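Local coordinates for suppressor of fused family protein (Neisseria gonorrhoeae, PDB 3K5J) that is of unknown function but resembles the N-terminal domain of human Suppressor of fused and so may act by binding other proteins, at residues A[144-149]-A[175-180]; A[76-81]-A[107-112]; A[22-27]-A[40-45]; A[28-33]-A[82-87]. All blocks are in the same frame, centred on the assembly; numbering follows the deposited sequence.

Contact 1: A[144-149]-A[175-180]; sequences TQTERL and RASTVW. With SO4 (sulfate ion), chain D; SO4 (sulfate ion), chain E.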
loop_
_atom_site.group_PDB
_atom_site.type_symbol
_atom_site.label_atom_id
_atom_site.label_comp_id
_atom_site.label_asym_id
_atom_site.label_seq_id
_atom_site.Cartn_x
_atom_site.Cartn_y
_atom_site.Cartn_z
ATOM N N THR A 144 12.503 4.267 5.498
ATOM C CA THR A 144 13.397 5.405 5.347
ATOM C C THR A 144 14.411 5.081 4.234
ATOM O O THR A 144 14.596 3.919 3.841
ATOM C CB THR A 144 14.133 5.722 6.649
ATOM O OG1 THR A 144 15.152 4.744 6.849
ATOM C CG2 THR A 144 13.182 5.807 7.861
ATOM N N GLN A 145 15.120 6.110 3.789
ATOM C CA GLN A 145 16.083 5.915 2.707
ATOM C C GLN A 145 17.242 5.032 3.154
ATOM O O GLN A 145 17.723 4.179 2.378
ATOM C CB GLN A 145 16.575 7.253 2.158
ATOM C CG GLN A 145 15.477 7.981 1.415
ATOM C CD GLN A 145 15.950 9.269 0.817
ATOM O OE1 GLN A 145 16.910 9.260 0.033
ATOM N NE2 GLN A 145 15.221 10.368 1.061
ATOM N N THR A 146 17.648 5.185 4.406
ATOM C CA THR A 146 18.704 4.344 4.938
ATOM C C THR A 146 18.258 2.903 5.204
ATOM O O THR A 146 19.046 1.978 5.021
ATOM C CB THR A 146 19.392 4.990 6.124
ATOM O OG1 THR A 146 18.493 5.267 7.214
ATOM C CG2 THR A 146 20.057 6.273 5.700
ATOM N N GLU A 147 16.995 2.711 5.586
ATOM C CA GLU A 147 16.414 1.371 5.632
ATOM C C GLU A 147 16.405 0.690 4.273
ATOM O O GLU A 147 16.689 -0.510 4.190
ATOM C CB GLU A 147 15.016 1.401 6.278
ATOM C CG GLU A 147 15.048 1.718 7.769
ATOM C CD GLU A 147 13.721 2.109 8.360
ATOM O OE1 GLU A 147 12.743 2.276 7.593
ATOM O OE2 GLU A 147 13.673 2.249 9.615
ATOM N N ARG A 148 16.061 1.412 3.226
ATOM C CA ARG A 148 16.096 0.855 1.881
ATOM C C ARG A 148 17.503 0.381 1.549
ATOM O O ARG A 148 17.707 -0.720 1.030
ATOM C CB ARG A 148 15.628 1.881 0.854
ATOM C CG ARG A 148 15.989 1.571 -0.596
ATOM C CD ARG A 148 15.319 0.302 -1.101
ATOM N NE ARG A 148 15.758 0.027 -2.466
ATOM C CZ ARG A 148 16.676 -0.872 -2.781
ATOM N NH1 ARG A 148 17.229 -1.594 -1.821
ATOM N NH2 ARG A 148 17.035 -1.047 -4.058
ATOM N N LEU A 149 18.477 1.241 1.834
ATOM C CA LEU A 149 19.884 0.877 1.549
ATOM C C LEU A 149 20.309 -0.369 2.321
ATOM O O LEU A 149 21.007 -1.265 1.768
ATOM C CB LEU A 149 20.813 2.061 1.842
ATOM C CG LEU A 149 22.297 1.749 1.592
ATOM C CD1 LEU A 149 22.544 1.464 0.127
ATOM C CD2 LEU A 149 23.131 2.923 2.092
ATOM N N ARG A 175 9.324 9.589 11.296
ATOM C CA ARG A 175 9.822 8.656 12.292
ATOM C C ARG A 175 11.323 8.446 12.126
ATOM O O ARG A 175 11.845 8.528 11.019
ATOM C CB ARG A 175 9.110 7.314 12.255
ATOM C CG ARG A 175 9.347 6.465 11.038
ATOM C CD ARG A 175 8.893 5.014 11.288
ATOM N NE ARG A 175 9.050 4.178 10.117
ATOM C CZ ARG A 175 10.175 3.557 9.746
ATOM N NH1 ARG A 175 11.311 3.640 10.466
ATOM N NH2 ARG A 175 10.172 2.831 8.639
ATOM N N ALA A 176 11.999 8.103 13.216
ATOM C CA ALA A 176 13.407 7.779 13.142
ATOM C C ALA A 176 13.638 6.508 12.351
ATOM O O ALA A 176 12.840 5.546 12.395
ATOM C CB ALA A 176 13.992 7.617 14.529
ATOM N N SER A 177 14.748 6.467 11.650
ATOM C CA SER A 177 15.224 5.193 11.095
ATOM C C SER A 177 15.528 4.192 12.181
ATOM O O SER A 177 15.926 4.567 13.292
ATOM C CB SER A 177 16.489 5.365 10.283
ATOM O OG SER A 177 16.198 5.949 9.047
ATOM N N THR A 178 15.388 2.906 11.845
ATOM C CA THR A 178 15.700 1.789 12.738
ATOM C C THR A 178 17.076 1.185 12.490
ATOM O O THR A 178 17.466 0.245 13.189
ATOM C CB THR A 178 14.667 0.679 12.594
ATOM O OG1 THR A 178 14.691 0.122 11.258
ATOM C CG2 THR A 178 13.318 1.182 12.996
ATOM N N VAL A 179 17.776 1.690 11.504
ATOM C CA VAL A 179 19.081 1.143 11.152
ATOM C C VAL A 179 20.029 2.301 10.875
ATOM O O VAL A 179 19.617 3.436 10.611
ATOM C CB VAL A 179 19.012 0.207 9.925
ATOM C CG1 VAL A 179 18.065 -0.993 10.148
ATOM C CG2 VAL A 179 18.700 1.006 8.698
ATOM N N TRP A 180 21.318 2.011 11.015
ATOM C CA TRP A 180 22.378 2.974 10.760
ATOM C C TRP A 180 23.522 2.228 10.089
ATOM O O TRP A 180 23.866 1.116 10.524
ATOM C CB TRP A 180 22.904 3.628 12.064
ATOM C CG TRP A 180 24.077 4.501 11.761
ATOM C CD1 TRP A 180 24.052 5.792 11.235
ATOM C CD2 TRP A 180 25.447 4.120 11.845
ATOM N NE1 TRP A 180 25.344 6.210 11.010
ATOM C CE2 TRP A 180 26.212 5.209 11.374
ATOM C CE3 TRP A 180 26.098 2.947 12.235
ATOM C CZ2 TRP A 180 27.606 5.166 11.317
ATOM C CZ3 TRP A 180 27.503 2.911 12.198
ATOM C CH2 TRP A 180 28.230 4.016 11.747
HETATM S S SO4 D . 17.235 8.677 7.238
HETATM O O1 SO4 D . 18.603 9.119 7.362
HETATM O O2 SO4 D . 17.156 7.508 6.440
HETATM O O3 SO4 D . 16.822 8.359 8.630
HETATM O O4 SO4 D . 16.360 9.761 6.730
HETATM S S SO4 E . 15.590 1.272 -6.225
HETATM O O1 SO4 E . 16.870 1.986 -6.067
HETATM O O2 SO4 E . 15.968 -0.094 -6.546
HETATM O O3 SO4 E . 14.864 1.342 -4.916
HETATM O O4 SO4 E . 14.857 1.840 -7.372
HETATM O O HOH W 1 20.183 5.453 9.317
#
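The carboxylate of Glu-147 meets the guanidinium of Arg-175 end-on, the two flat groups nearly coplanar with 27° between their planes. This salt bridge is built on a helix start: Thr-144 is the N-cap of helix 145-150 and pairs with Glu-147 in a capping box, Thr-144 OG1 taking the Glu-147 N-H and Glu-147 OE1 taking the Thr-144 N-H at 2.9 Å. Each carboxylate oxygen offers its syn lone pair to the arginine, OE1 to Arg-175 NH2 at 2.8 Å and OE2 to NH1 at 2.9 Å, the latter bond almost straight. Thr-178 then grips OE2 twice: its N comes in on the anti side, while Thr-178 OG1 stands above the carboxylate plane. Five hydrogen bonds therefore fix the rotation of this buried acid and probably favour its charged form. Arg-175 NH2 also reaches Pro-142 O, and Phe-163 of helix 156-166 packs on Glu-147, so the loop 175-180 is pinned beside two helices. Val-179 CG2 packs against Glu-147 CG at 3.8 Å. A sulfate, probably from the crystallisation liquor, sits where the helix begins, bound by Thr-146 N and OG1. Beside it, one water lies very close to the backbone oxygen Val-179 O and donates to Thr-146 OG1 at 2.7 Å.

Contact 2: A[76-81]-A[107-112]; sequences PEHIET and PWVEQS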
loop_
_atom_site.group_PDB
_atom_site.type_symbol
_atom_site.label_atom_id
_atom_site.label_comp_id
_atom_site.label_asym_id
_atom_site.label_seq_id
_atom_site.Cartn_x
_atom_site.Cartn_y
_atom_site.Cartn_z
ATOM N N PRO A 76 -4.785 13.027 -2.162
ATOM C CA PRO A 76 -4.843 12.342 -3.432
ATOM C C PRO A 76 -3.487 11.812 -3.892
ATOM O O PRO A 76 -3.404 11.049 -4.874
ATOM C CB PRO A 76 -5.379 13.419 -4.382
ATOM C CG PRO A 76 -4.919 14.635 -3.801
ATOM C CD PRO A 76 -5.061 14.457 -2.328
ATOM N N GLU A 77 -2.420 12.142 -3.184
ATOM C CA GLU A 77 -1.125 11.566 -3.490
ATOM C C GLU A 77 -1.196 10.035 -3.583
ATOM O O GLU A 77 -0.518 9.413 -4.413
ATOM C CB GLU A 77 -0.086 12.001 -2.450
ATOM C CG GLU A 77 0.279 13.491 -2.558
ATOM C CD GLU A 77 0.991 14.006 -1.310
ATOM O OE1 GLU A 77 0.356 13.996 -0.226
ATOM O OE2 GLU A 77 2.171 14.411 -1.439
ATOM N N HIS A 78 -1.987 9.440 -2.709
ATOM C CA HIS A 78 -2.040 7.983 -2.687
ATOM C C HIS A 78 -2.797 7.378 -3.863
ATOM O O HIS A 78 -2.498 6.253 -4.296
ATOM C CB HIS A 78 -2.590 7.493 -1.350
ATOM C CG HIS A 78 -1.794 7.999 -0.188
ATOM N ND1 HIS A 78 -0.412 7.962 -0.169
ATOM C CD2 HIS A 78 -2.179 8.583 0.972
ATOM C CE1 HIS A 78 -0.002 8.486 0.977
ATOM N NE2 HIS A 78 -1.048 8.881 1.682
ATOM N N ILE A 79 -3.781 8.115 -4.369
ATOM C CA ILE A 79 -4.500 7.711 -5.547
ATOM C C ILE A 79 -3.529 7.704 -6.747
ATOM O O ILE A 79 -3.474 6.736 -7.525
ATOM C CB ILE A 79 -5.721 8.634 -5.838
ATOM C CG1 ILE A 79 -6.670 8.636 -4.635
ATOM C CG2 ILE A 79 -6.447 8.175 -7.057
ATOM C CD1 ILE A 79 -7.750 9.720 -4.711
ATOM N N GLU A 80 -2.726 8.772 -6.833
ATOM C CA GLU A 80 -1.752 8.937 -7.901
ATOM C C GLU A 80 -0.686 7.820 -7.828
ATOM O O GLU A 80 -0.312 7.189 -8.834
ATOM C CB GLU A 80 -1.087 10.329 -7.759
ATOM C CG GLU A 80 -2.023 11.545 -7.873
ATOM C CD GLU A 80 -1.561 12.818 -7.128
ATOM O OE1 GLU A 80 -0.410 12.875 -6.575
ATOM O OE2 GLU A 80 -2.409 13.777 -7.082
ATOM N N THR A 81 -0.206 7.560 -6.625
ATOM C CA THR A 81 0.823 6.520 -6.399
ATOM C C THR A 81 0.303 5.156 -6.817
ATOM O O THR A 81 0.982 4.405 -7.508
ATOM C CB THR A 81 1.226 6.484 -4.902
ATOM O OG1 THR A 81 1.899 7.707 -4.608
ATOM C CG2 THR A 81 2.104 5.319 -4.574
ATOM N N PRO A 107 8.691 11.406 -2.523
ATOM C CA PRO A 107 8.209 11.093 -1.195
ATOM C C PRO A 107 6.784 10.570 -1.208
ATOM O O PRO A 107 5.941 11.054 -1.977
ATOM C CB PRO A 107 8.306 12.415 -0.467
ATOM C CG PRO A 107 9.389 13.146 -1.210
ATOM C CD PRO A 107 9.148 12.804 -2.631
ATOM N N TRP A 108 6.479 9.643 -0.313
ATOM C CA TRP A 108 5.127 9.046 -0.322
ATOM C C TRP A 108 4.039 10.088 -0.060
ATOM O O TRP A 108 2.957 9.988 -0.605
ATOM C CB TRP A 108 5.030 7.870 0.657
ATOM C CG TRP A 108 5.055 8.176 2.104
ATOM C CD1 TRP A 108 6.069 8.772 2.820
ATOM C CD2 TRP A 108 4.035 7.842 3.072
ATOM N NE1 TRP A 108 5.733 8.828 4.153
ATOM C CE2 TRP A 108 4.497 8.260 4.337
ATOM C CE3 TRP A 108 2.784 7.201 2.996
ATOM C CZ2 TRP A 108 3.727 8.091 5.500
ATOM C CZ3 TRP A 108 2.054 7.011 4.130
ATOM C CH2 TRP A 108 2.494 7.494 5.373
ATOM N N VAL A 109 4.348 11.036 0.842
ATOM C CA VAL A 109 3.594 12.275 0.987
ATOM C C VAL A 109 4.645 13.414 0.996
ATOM O O VAL A 109 5.783 13.225 1.472
ATOM C CB VAL A 109 2.696 12.296 2.211
ATOM C CG1 VAL A 109 1.641 11.198 2.165
ATOM C CG2 VAL A 109 3.461 12.162 3.508
ATOM N N GLU A 110 4.238 14.582 0.483
ATOM C CA GLU A 110 5.154 15.708 0.174
ATOM C C GLU A 110 6.188 15.985 1.244
ATOM O O GLU A 110 7.368 16.154 0.915
ATOM C CB GLU A 110 4.371 17.033 -0.087
ATOM C CG GLU A 110 5.268 18.257 -0.543
ATOM C CD GLU A 110 4.553 19.605 -0.415
ATOM O OE1 GLU A 110 3.373 19.659 0.024
ATOM O OE2 GLU A 110 5.186 20.636 -0.744
ATOM N N GLN A 111 5.773 16.088 2.483
ATOM C CA GLN A 111 6.722 16.553 3.514
ATOM C C GLN A 111 7.588 15.476 4.139
ATOM O O GLN A 111 8.458 15.749 4.936
ATOM C CB GLN A 111 6.000 17.360 4.592
ATOM C CG GLN A 111 5.437 18.687 4.065
ATOM C CD GLN A 111 6.550 19.682 3.769
ATOM O OE1 GLN A 111 7.395 19.954 4.623
ATOM N NE2 GLN A 111 6.579 20.196 2.551
ATOM N N SER A 112 7.350 14.232 3.781
ATOM C CA SER A 112 8.188 13.126 4.262
ATOM C C SER A 112 9.445 13.015 3.413
ATOM O O SER A 112 9.467 13.438 2.247
ATOM C CB SER A 112 7.408 11.800 4.165
ATOM O OG SER A 112 8.040 10.715 4.823
HETATM O O HOH W 2 1.869 7.726 -1.841
HETATM O O HOH W 3 3.147 10.526 -3.708
#
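His-78 and Val-109 make the tight side of this contact, His-78 CE1 lying 3.4 Å from Val-109 CG1. His-78 CE1 also comes within 3.7 Å of Trp-108 CE3, and the imidazole and the six-membered ring of the indole stand obliquely, their planes 32° apart. His-78 has its CG anti to the carbonyl carbon (chi1 -57°), which swings the imidazole off the first turn of helix 77-91 towards the loop. Ile-69 of strand 65-71 packs against both His-78 and Trp-108, while Phe-117 of strand 116-120 backs the indole; His-78 NE2 is held by Ser-71 OG. Between helix and loop the packing gives way to water: one molecule sits in the imidazole plane, 2.8 Å from His-78 ND1, and donates to Thr-81 OG1 and to Trp-108 O. A second water links the same two oxygens at longer range. The outer side is looser. There Glu-77 stretches across Val-109 at about a right angle, and its OE2 takes the backbone N-H of Glu-110 at 2.8 Å, a bent bond (131°) on the syn side of the carboxylate. Its other oxygen, OE1, is bound to Thr-75 OG1. Glu-110 N belongs to the type I turn from Val-109 to Ser-112, so the acid, probably ionised, fastens that turn to the helix start through a charge-assisted bond, while the interior is joined by aromatic and aliphatic packing and shared water.

Contact 3: A[22-27]-A[40-45]; sequences KGFTWT and VFQVIP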
loop_
_atom_site.group_PDB
_atom_site.type_symbol
_atom_site.label_atom_id
_atom_site.label_comp_id
_atom_site.label_asym_id
_atom_site.label_seq_id
_atom_site.Cartn_x
_atom_site.Cartn_y
_atom_site.Cartn_z
ATOM N N LYS A 22 -15.147 5.276 -0.188
ATOM C CA LYS A 22 -15.331 5.983 -1.455
ATOM C C LYS A 22 -14.496 5.309 -2.533
ATOM O O LYS A 22 -13.351 4.956 -2.294
ATOM C CB LYS A 22 -14.885 7.461 -1.356
ATOM C CG LYS A 22 -14.996 8.270 -2.681
ATOM C CD LYS A 22 -14.709 9.769 -2.514
ATOM C CE LYS A 22 -15.021 10.562 -3.774
ATOM N NZ LYS A 22 -14.800 12.023 -3.603
ATOM N N GLY A 23 -15.053 5.167 -3.723
ATOM C CA GLY A 23 -14.357 4.618 -4.867
ATOM C C GLY A 23 -14.015 5.677 -5.870
ATOM O O GLY A 23 -14.795 6.617 -6.109
ATOM N N PHE A 24 -12.853 5.486 -6.493
ATOM C CA PHE A 24 -12.288 6.367 -7.526
ATOM C C PHE A 24 -12.051 5.561 -8.788
ATOM O O PHE A 24 -11.752 4.348 -8.752
ATOM C CB PHE A 24 -10.979 6.959 -7.061
ATOM C CG PHE A 24 -11.123 7.812 -5.831
ATOM C CD1 PHE A 24 -11.490 9.142 -5.967
ATOM C CD2 PHE A 24 -10.952 7.312 -4.587
ATOM C CE1 PHE A 24 -11.622 9.942 -4.854
ATOM C CE2 PHE A 24 -11.098 8.141 -3.458
ATOM C CZ PHE A 24 -11.444 9.415 -3.611
ATOM N N THR A 25 -12.199 6.241 -9.919
ATOM C CA THR A 25 -12.015 5.682 -11.241
ATOM C C THR A 25 -11.266 6.651 -12.157
ATOM O O THR A 25 -11.063 7.822 -11.808
ATOM C CB THR A 25 -13.400 5.364 -11.904
ATOM O OG1 THR A 25 -14.082 6.592 -12.118
ATOM C CG2 THR A 25 -14.281 4.410 -11.075
ATOM N N TRP A 26 -10.837 6.144 -13.312
ATOM C CA TRP A 26 -10.191 6.963 -14.348
ATOM C C TRP A 26 -10.958 6.866 -15.659
ATOM O O TRP A 26 -11.399 5.792 -16.070
ATOM C CB TRP A 26 -8.757 6.521 -14.608
ATOM C CG TRP A 26 -7.799 6.906 -13.523
ATOM C CD1 TRP A 26 -6.888 7.923 -13.585
ATOM C CD2 TRP A 26 -7.591 6.269 -12.233
ATOM N NE1 TRP A 26 -6.156 7.973 -12.413
ATOM C CE2 TRP A 26 -6.579 6.988 -11.564
ATOM C CE3 TRP A 26 -8.185 5.197 -11.564
ATOM C CZ2 TRP A 26 -6.118 6.627 -10.301
ATOM C CZ3 TRP A 26 -7.753 4.880 -10.291
ATOM C CH2 TRP A 26 -6.745 5.626 -9.666
ATOM N N THR A 27 -11.099 7.997 -16.327
ATOM C CA THR A 27 -11.596 8.024 -17.702
ATOM C C THR A 27 -10.507 8.516 -18.680
ATOM O O THR A 27 -10.685 8.429 -19.873
ATOM C CB THR A 27 -12.882 8.863 -17.832
ATOM O OG1 THR A 27 -12.614 10.208 -17.424
ATOM C CG2 THR A 27 -14.036 8.288 -17.008
ATOM N N VAL A 40 -9.259 2.815 -7.035
ATOM C CA VAL A 40 -8.733 2.939 -5.672
ATOM C C VAL A 40 -9.945 3.155 -4.773
ATOM O O VAL A 40 -10.849 3.928 -5.114
ATOM C CB VAL A 40 -7.710 4.100 -5.541
ATOM C CG1 VAL A 40 -7.361 4.435 -4.075
ATOM C CG2 VAL A 40 -6.445 3.717 -6.355
ATOM N N PHE A 41 -9.941 2.491 -3.643
ATOM C CA PHE A 41 -10.948 2.693 -2.586
ATOM C C PHE A 41 -10.308 3.391 -1.406
ATOM O O PHE A 41 -9.188 3.079 -1.046
ATOM C CB PHE A 41 -11.561 1.358 -2.133
ATOM C CG PHE A 41 -12.389 0.703 -3.204
ATOM C CD1 PHE A 41 -13.588 1.280 -3.596
ATOM C CD2 PHE A 41 -11.975 -0.479 -3.830
ATOM C CE1 PHE A 41 -14.351 0.684 -4.597
ATOM C CE2 PHE A 41 -12.754 -1.082 -4.824
ATOM C CZ PHE A 41 -13.918 -0.505 -5.229
ATOM N N GLN A 42 -11.030 4.358 -0.834
ATOM C CA GLN A 42 -10.604 5.154 0.310
ATOM C C GLN A 42 -11.527 4.842 1.490
ATOM O O GLN A 42 -12.744 5.128 1.425
ATOM C CB GLN A 42 -10.706 6.623 -0.042
ATOM C CG GLN A 42 -10.361 7.601 1.046
ATOM C CD GLN A 42 -10.884 8.974 0.737
ATOM O OE1 GLN A 42 -12.100 9.137 0.523
ATOM N NE2 GLN A 42 -10.011 9.972 0.755
ATOM N N VAL A 43 -10.959 4.268 2.545
ATOM C CA VAL A 43 -11.673 3.992 3.768
ATOM C C VAL A 43 -11.513 5.256 4.646
ATOM O O VAL A 43 -10.389 5.624 5.010
ATOM C CB VAL A 43 -11.159 2.742 4.493
ATOM C CG1 VAL A 43 -12.039 2.417 5.701
ATOM C CG2 VAL A 43 -11.052 1.532 3.525
ATOM N N ILE A 44 -12.625 5.900 4.922
ATOM C CA ILE A 44 -12.649 7.199 5.569
ATOM C C ILE A 44 -12.724 7.023 7.078
ATOM O O ILE A 44 -13.559 6.265 7.581
ATOM C CB ILE A 44 -13.877 7.982 5.062
ATOM C CG1 ILE A 44 -13.745 8.239 3.561
ATOM C CG2 ILE A 44 -14.046 9.326 5.791
ATOM C CD1 ILE A 44 -15.093 8.526 2.852
ATOM N N PRO A 45 -11.853 7.739 7.823
ATOM C CA PRO A 45 -11.890 7.627 9.277
ATOM C C PRO A 45 -13.219 8.156 9.842
ATOM O O PRO A 45 -13.781 9.130 9.315
ATOM C CB PRO A 45 -10.695 8.484 9.729
ATOM C CG PRO A 45 -10.404 9.396 8.625
ATOM C CD PRO A 45 -10.804 8.651 7.374
#
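The backbone oxygen Lys-22 O takes the shortest bond here, from Gln-42 N at 2.8 Å. Phe-41 CA also comes up to it, as a CA-H...O contact of 3.3 Å. The return bond, Lys-22 N to Gln-42 O, makes Lys-22 and Gln-42 a hydrogen-bonded antiparallel pair. Gly-23 and Phe-41 form the non-hydrogen-bonded pair between, and Phe-24 with Val-40 the next hydrogen-bonded one, Phe-24 N meeting Val-40 O at 2.9 Å. The answering bond from Val-40 N to Phe-24 O is weak. These two strands lie at one end of the mixed sheet, their short axes 4.7 Å apart and at 156°, with strand 52-57 continuing the sheet beyond 39-43. On the face carrying Phe-24, Val-40 and Gln-42, the phenyl ring turns an edge to its neighbour, Phe-24 CE2 touching Gln-42 CB at 3.8 Å. The ring and the amide planes stand 80° apart, and the amide nitrogen of Gln-42 goes on to Tyr-54 OH and Glu-74. Trp-26 likewise offers the indole edge, CH2 against Val-40 CG2 at 3.8 Å, and Ile-79 of helix 77-91 packs on both aromatic rings. On the other face, the Phe-41 ring meets Gly-23 obliquely, CD1 3.7 Å from Gly-23 CA, and its side chain packs on Val-8, Leu-9 and Leu-12 of helix 2-15.

Contact 4: A[28-33]-A[82-87]; sequences LGRIVE and LAMLAS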
loop_
_atom_site.group_PDB
_atom_site.type_symbol
_atom_site.label_atom_id
_atom_site.label_comp_id
_atom_site.label_asym_id
_atom_site.label_seq_id
_atom_site.Cartn_x
_atom_site.Cartn_y
_atom_site.Cartn_z
ATOM N N LEU A 28 -9.367 8.942 -18.146
ATOM C CA LEU A 28 -8.226 9.387 -18.868
ATOM C C LEU A 28 -7.002 8.984 -18.086
ATOM O O LEU A 28 -7.026 9.060 -16.861
ATOM C CB LEU A 28 -8.280 10.930 -18.868
ATOM C CG LEU A 28 -7.460 11.749 -19.802
ATOM C CD1 LEU A 28 -8.054 11.584 -21.193
ATOM C CD2 LEU A 28 -7.557 13.168 -19.283
ATOM N N GLY A 29 -5.936 8.612 -18.756
ATOM C CA GLY A 29 -4.686 8.263 -18.028
ATOM C C GLY A 29 -4.153 6.876 -18.346
ATOM O O GLY A 29 -4.767 6.118 -19.131
ATOM N N ARG A 30 -3.005 6.568 -17.750
ATOM C CA ARG A 30 -2.327 5.327 -18.025
ATOM C C ARG A 30 -3.204 4.131 -17.756
ATOM O O ARG A 30 -3.102 3.137 -18.443
ATOM C CB ARG A 30 -1.031 5.230 -17.251
ATOM C CG ARG A 30 -1.175 5.065 -15.776
ATOM C CD ARG A 30 0.155 5.400 -15.108
ATOM N NE ARG A 30 0.286 6.842 -14.971
ATOM C CZ ARG A 30 1.358 7.464 -14.454
ATOM N NH1 ARG A 30 2.414 6.798 -14.062
ATOM N NH2 ARG A 30 1.338 8.764 -14.321
ATOM N N ILE A 31 -4.086 4.297 -16.769
ATOM C CA ILE A 31 -4.995 3.250 -16.319
ATOM C C ILE A 31 -5.878 2.700 -17.431
ATOM O O ILE A 31 -6.061 1.488 -17.590
ATOM C CB ILE A 31 -5.893 3.793 -15.189
ATOM C CG1 ILE A 31 -5.068 3.930 -13.916
ATOM C CG2 ILE A 31 -7.087 2.850 -14.950
ATOM C CD1 ILE A 31 -4.253 2.656 -13.548
ATOM N N VAL A 32 -6.408 3.624 -18.201
ATOM C CA VAL A 32 -7.440 3.336 -19.207
ATOM C C VAL A 32 -6.905 2.360 -20.253
ATOM O O VAL A 32 -7.617 1.424 -20.601
ATOM C CB VAL A 32 -7.952 4.622 -19.838
ATOM C CG1 VAL A 32 -8.973 4.321 -20.895
ATOM C CG2 VAL A 32 -8.556 5.508 -18.728
ATOM N N GLU A 33 -5.648 2.504 -20.664
ATOM C CA GLU A 33 -5.029 1.498 -21.601
ATOM C C GLU A 33 -4.406 0.314 -20.892
ATOM O O GLU A 33 -4.552 -0.854 -21.282
ATOM C CB GLU A 33 -3.998 2.143 -22.523
ATOM N N LEU A 82 -0.937 4.842 -6.422
ATOM C CA LEU A 82 -1.468 3.522 -6.725
ATOM C C LEU A 82 -1.706 3.331 -8.229
ATOM O O LEU A 82 -1.501 2.223 -8.731
ATOM C CB LEU A 82 -2.710 3.216 -5.897
ATOM C CG LEU A 82 -2.443 2.971 -4.406
ATOM C CD1 LEU A 82 -3.738 2.960 -3.576
ATOM C CD2 LEU A 82 -1.667 1.683 -4.173
ATOM N N ALA A 83 -2.103 4.384 -8.957
ATOM C CA ALA A 83 -2.203 4.285 -10.418
ATOM C C ALA A 83 -0.841 3.989 -11.063
ATOM O O ALA A 83 -0.713 3.151 -11.956
ATOM C CB ALA A 83 -2.847 5.523 -11.041
HETATM N N MSE A 84 0.187 4.650 -10.573
HETATM C CA MSE A 84 1.559 4.415 -11.041
HETATM C C MSE A 84 1.947 2.967 -10.772
HETATM O O MSE A 84 2.531 2.298 -11.639
HETATM C CB MSE A 84 2.500 5.387 -10.347
HETATM C CG MSE A 84 3.976 5.098 -10.604
HETATM SE SE MSE A 84 5.172 6.144 -9.521
HETATM C CE MSE A 84 4.931 5.214 -7.874
ATOM N N LEU A 85 1.627 2.471 -9.562
ATOM C CA LEU A 85 1.977 1.087 -9.200
ATOM C C LEU A 85 1.189 0.041 -9.988
ATOM O O LEU A 85 1.705 -1.033 -10.273
ATOM C CB LEU A 85 1.904 0.830 -7.654
ATOM C CG LEU A 85 2.840 1.734 -6.842
ATOM C CD1 LEU A 85 2.720 1.414 -5.329
ATOM C CD2 LEU A 85 4.288 1.640 -7.299
ATOM N N ALA A 86 -0.038 0.340 -10.344
ATOM C CA ALA A 86 -0.836 -0.532 -11.188
ATOM C C ALA A 86 -0.100 -0.716 -12.524
ATOM O O ALA A 86 0.045 -1.835 -13.006
ATOM C CB ALA A 86 -2.214 0.084 -11.435
ATOM N N SER A 87 0.334 0.384 -13.139
ATOM C CA SER A 87 1.103 0.302 -14.395
ATOM C C SER A 87 2.377 -0.508 -14.203
ATOM O O SER A 87 2.696 -1.406 -15.010
ATOM C CB SER A 87 1.466 1.718 -14.867
ATOM O OG SER A 87 2.425 1.652 -15.919
#
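The start of helix 30-34 comes up to the middle of helix 77-91, with Ile-31 CA and Ala-83 CA the nearest pair at 6.6 Å. No hydrogen bond crosses between the two segments; side-chain packing joins them. Ile-31 does most of the apolar work: in one of its two conformers, CG1 lies 4.0 Å from Ala-83 CB, and CD1 reaches along the helix to Ala-86 CB at 3.9 Å. The two alanines are three residues apart, just under one turn, on the same side of the helix, and their small methyls let the branched chain come close. In that conformer chi1 of -73° sets CG1 beside the backbone N and chi2 of -50° folds CD1 over towards the second alanine. Arg-30 lies on the more exposed side. Its CD rests 3.9 Å from Ser-87 CB and about as far from the backbone oxygen Ala-83 O. Beyond a bend at chi3 (81°) its guanidinium runs alongside selenomethionine Met-84, the two chains pointing the same way, with Arg-30 NH1 at 4.0 Å from Met-84 CB. The hydroxyl of Ser-87 is hydrogen-bonded to Glu-34, which ties the far end of the short helix to the long one. Around this pair, Trp-26 packs on Ile-31 and Ala-83, Phe-38 on Ile-31 and Ala-86, and across helix 77-91 Leu-82 and Leu-85 rest on Leu-140 of strand 135-143.

How the contacts relate
From the N terminus, contact 3 pairs strands 21-24 and 39-43, closing a short loop that contains helix 30-34. Contact 4 starts inside that loop and crosses contact 3, sending the helix against 77-91. Contact 2 begins on the same long helix, directly before the contact 4 segment, so these two also cross; it ends in the loop ahead of strand 116-120. Contacts 2, 3 and 4 meet at Trp-26, which packs on Ile-79, Ala-83 and Ile-31, joining sheet edge and helices. Contact 1 opens later, in series, fastening the C-terminal loop to helix 145-150; its centre lies about 31 Å from that of contact 3, across the chain's centre.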